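Long-range contact in succinate dehydrogenase subunit B (Mycolicibacterium smegmatis MC2 51, PDB 6LUM), which probably relays electrons through its three iron-sulfur clusters, from the flavoprotein subunit toward the quinone-reducing membrane part of succinate dehydrogenase: residues V24-R32 with Q112-I120. Residues are numbered along the deposited sequence; the frame is centred on the assembly and turned at random.
Sequences VMVTLKIAR and QLTITIEPI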
loop_
_atom_site.group_PDB
_atom_site.type_symbol
_atom_site.label_atom_id
_atom_site.label_comp_id
_atom_site.label_asym_id
_atom_site.label_seq_id
_atom_site.Cartn_x
_atom_site.Cartn_y
_atom_site.Cartn_z
ATOM N N VAL J 24 22.259 52.597 24.167
ATOM C CA VAL J 24 20.918 53.134 24.305
ATOM C C VAL J 24 20.158 52.459 25.437
ATOM O O VAL J 24 19.106 52.974 25.848
ATOM C CB VAL J 24 20.136 53.024 22.983
ATOM C CG1 VAL J 24 18.957 53.979 22.973
ATOM C CG2 VAL J 24 21.056 53.320 21.820
ATOM N N MET J 25 20.654 51.344 25.960
ATOM C CA MET J 25 20.091 50.708 27.143
ATOM C C MET J 25 18.648 50.276 26.895
ATOM O O MET J 25 17.763 50.465 27.728
ATOM C CB MET J 25 20.198 51.633 28.353
ATOM C CG MET J 25 21.609 52.140 28.603
ATOM S SD MET J 25 22.780 50.857 29.076
ATOM C CE MET J 25 21.941 50.129 30.476
ATOM N N VAL J 26 18.422 49.688 25.718
ATOM C CA VAL J 26 17.124 49.131 25.373
ATOM C C VAL J 26 16.673 48.131 26.434
ATOM O O VAL J 26 17.479 47.441 27.064
ATOM C CB VAL J 26 17.216 48.472 23.988
ATOM C CG1 VAL J 26 15.923 47.801 23.606
ATOM C CG2 VAL J 26 17.588 49.502 22.957
ATOM N N THR J 27 15.364 48.067 26.643
ATOM C CA THR J 27 14.757 47.139 27.586
ATOM C C THR J 27 14.105 46.000 26.819
ATOM O O THR J 27 13.441 46.233 25.807
ATOM C CB THR J 27 13.719 47.849 28.453
ATOM O OG1 THR J 27 14.380 48.732 29.364
ATOM C CG2 THR J 27 12.902 46.852 29.236
ATOM N N LEU J 28 14.309 44.775 27.287
ATOM C CA LEU J 28 13.651 43.599 26.737
ATOM C C LEU J 28 12.632 43.084 27.736
ATOM O O LEU J 28 12.822 43.211 28.946
ATOM C CB LEU J 28 14.651 42.489 26.419
ATOM C CG LEU J 28 15.934 42.835 25.672
ATOM C CD1 LEU J 28 16.841 41.638 25.679
ATOM C CD2 LEU J 28 15.644 43.252 24.257
ATOM N N LYS J 29 11.554 42.503 27.230
ATOM C CA LYS J 29 10.513 41.915 28.062
ATOM C C LYS J 29 10.347 40.465 27.647
ATOM O O LYS J 29 9.567 40.160 26.746
ATOM C CB LYS J 29 9.201 42.671 27.924
ATOM C CG LYS J 29 8.989 43.746 28.957
ATOM C CD LYS J 29 7.629 44.371 28.803
ATOM C CE LYS J 29 6.543 43.348 29.026
ATOM N NZ LYS J 29 5.194 43.951 28.860
ATOM N N ILE J 30 11.055 39.581 28.288
ATOM C CA ILE J 30 10.982 38.173 27.939
ATOM C C ILE J 30 9.758 37.599 28.623
ATOM O O ILE J 30 9.317 38.113 29.651
ATOM C CB ILE J 30 12.260 37.432 28.364
ATOM C CG1 ILE J 30 13.500 38.187 27.912
ATOM C CG2 ILE J 30 12.306 36.077 27.720
ATOM C CD1 ILE J 30 13.636 38.278 26.456
ATOM N N ALA J 31 9.191 36.546 28.050
ATOM C CA ALA J 31 8.068 35.848 28.666
ATOM C C ALA J 31 8.590 34.540 29.234
ATOM O O ALA J 31 8.552 33.497 28.583
ATOM C CB ALA J 31 6.957 35.617 27.658
ATOM N N ARG J 32 9.082 34.591 30.467
ATOM C CA ARG J 32 9.731 33.441 31.066
ATOM C C ARG J 32 8.710 32.396 31.482
ATOM O O ARG J 32 7.582 32.715 31.868
ATOM C CB ARG J 32 10.553 33.865 32.278
ATOM C CG ARG J 32 11.369 35.120 32.061
ATOM C CD ARG J 32 12.587 34.845 31.205
ATOM N NE ARG J 32 13.342 33.704 31.697
ATOM C CZ ARG J 32 14.245 33.770 32.664
ATOM N NH1 ARG J 32 14.515 34.926 33.245
ATOM N NH2 ARG J 32 14.881 32.680 33.049
ATOM N N GLN J 112 11.782 55.813 26.370
ATOM C CA GLN J 112 12.185 54.502 26.864
ATOM C C GLN J 112 11.724 53.431 25.885
ATOM O O GLN J 112 10.526 53.159 25.769
ATOM C CB GLN J 112 11.611 54.259 28.253
ATOM C CG GLN J 112 12.265 53.104 28.986
ATOM C CD GLN J 112 11.989 53.131 30.474
ATOM O OE1 GLN J 112 11.114 52.420 30.967
ATOM N NE2 GLN J 112 12.738 53.955 31.198
ATOM N N LEU J 113 12.673 52.824 25.177
ATOM C CA LEU J 113 12.370 51.798 24.193
ATOM C C LEU J 113 12.250 50.443 24.875
ATOM O O LEU J 113 13.023 50.119 25.780
ATOM C CB LEU J 113 13.451 51.757 23.116
ATOM C CG LEU J 113 13.355 50.670 22.047
ATOM C CD1 LEU J 113 11.949 50.569 21.493
ATOM C CD2 LEU J 113 14.353 50.938 20.930
ATOM N N THR J 114 11.270 49.657 24.441
ATOM C CA THR J 114 11.014 48.342 25.004
ATOM C C THR J 114 10.707 47.381 23.869
ATOM O O THR J 114 10.003 47.741 22.924
ATOM C CB THR J 114 9.853 48.383 26.001
ATOM O OG1 THR J 114 10.179 49.277 27.069
ATOM C CG2 THR J 114 9.567 47.007 26.572
ATOM N N ILE J 115 11.249 46.172 23.957
ATOM C CA ILE J 115 11.039 45.127 22.968
ATOM C C ILE J 115 10.421 43.937 23.672
ATOM O O ILE J 115 10.778 43.626 24.811
ATOM C CB ILE J 115 12.356 44.748 22.269
ATOM C CG1 ILE J 115 12.885 45.961 21.521
ATOM C CG2 ILE J 115 12.155 43.604 21.316
ATOM C CD1 ILE J 115 14.016 45.669 20.622
ATOM N N THR J 116 9.479 43.286 23.008
ATOM C CA THR J 116 8.677 42.236 23.613
ATOM C C THR J 116 8.956 40.936 22.887
ATOM O O THR J 116 8.666 40.821 21.696
ATOM C CB THR J 116 7.196 42.591 23.535
ATOM O OG1 THR J 116 6.963 43.814 24.239
ATOM C CG2 THR J 116 6.364 41.510 24.141
ATOM N N ILE J 117 9.506 39.961 23.598
ATOM C CA ILE J 117 9.937 38.700 23.015
ATOM C C ILE J 117 9.172 37.580 23.692
ATOM O O ILE J 117 8.954 37.622 24.904
ATOM C CB ILE J 117 11.456 38.507 23.173
ATOM C CG1 ILE J 117 12.174 39.782 22.775
ATOM C CG2 ILE J 117 11.949 37.405 22.293
ATOM C CD1 ILE J 117 13.552 39.858 23.267
ATOM N N GLU J 118 8.746 36.592 22.917
ATOM C CA GLU J 118 8.006 35.468 23.471
ATOM C C GLU J 118 7.959 34.360 22.436
ATOM O O GLU J 118 8.151 34.617 21.252
ATOM C CB GLU J 118 6.600 35.901 23.895
ATOM C CG GLU J 118 5.852 36.608 22.822
ATOM C CD GLU J 118 4.588 37.227 23.328
ATOM O OE1 GLU J 118 4.249 36.995 24.502
ATOM O OE2 GLU J 118 3.958 37.989 22.570
ATOM N N PRO J 119 7.737 33.119 22.850
ATOM C CA PRO J 119 7.788 32.009 21.901
ATOM C C PRO J 119 6.733 32.128 20.818
ATOM O O PRO J 119 5.771 32.883 20.925
ATOM C CB PRO J 119 7.536 30.782 22.781
ATOM C CG PRO J 119 6.947 31.300 23.998
ATOM C CD PRO J 119 7.550 32.628 24.218
ATOM N N ILE J 120 6.928 31.359 19.749
ATOM C CA ILE J 120 5.941 31.324 18.688
ATOM C C ILE J 120 4.700 30.591 19.174
ATOM O O ILE J 120 4.757 29.755 20.080
ATOM C CB ILE J 120 6.518 30.679 17.417
ATOM C CG1 ILE J 120 7.149 29.332 17.724
ATOM C CG2 ILE J 120 7.534 31.583 16.802
ATOM C CD1 ILE J 120 7.842 28.714 16.548
#
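Strands 27-32 and 114-118 run parallel, side by side, in the mixed beta sheet of the plant-type ferredoxin (beta-grasp) 2Fe-2S domain, with Thr27 paired to Thr114, Leu28 to Ile115 and Lys29 to Thr116. Four backbone hydrogen bonds join them in the staggered pattern of a parallel pair. Thr27 N gives to Leu113 O, and Ile115 N gives to Thr27 O at 2.9 Å. Lys29 N then meets Ile115 O at 2.8 Å, almost in line with the carbonyl though the N-H is bent to 137°, whereas Ile117 N reaches Lys29 O at 3.2 Å from above the carbonyl plane. On one face Val26, Leu28, Ile30, Ile115 and Ile117 form an aliphatic layer. CG1 of Val26, anti to the backbone N (chi1 177°), lies 4.1 Å from CG1 of Ile115. CD2 of Leu28 touches both CB of Ile115 and CD1 of Ile117, each at 4.1 Å. Ile30 and Ile117 lie alongside each other, CD1 to CD1 at 3.6 Å. Helix 56-67 covers the Leu28, Ile30 and Ile117 part, with Val63 on Leu28 and Leu60 on Ile30 and Ile117, while Cys50 and Met101 from loops meet Val26 and Ile115. The other face carries Thr27, Thr114, Lys29 and Thr116. There the Lys29 chain, bent at chi3 (62°), passes obliquely over Thr114, CD to CG2 at 4.0 Å, and its charge makes a cation-pi contact with Trp43. Further along, Ala31 CB touches Glu118 CB at 3.8 Å, where Arg17 and Thr19 of subunit C pack against the pair. Backbone bonding thus fixes the register, while branched aliphatic groups pack one face on the helix and its neighbouring loops and threonines with the lysine stem line the other.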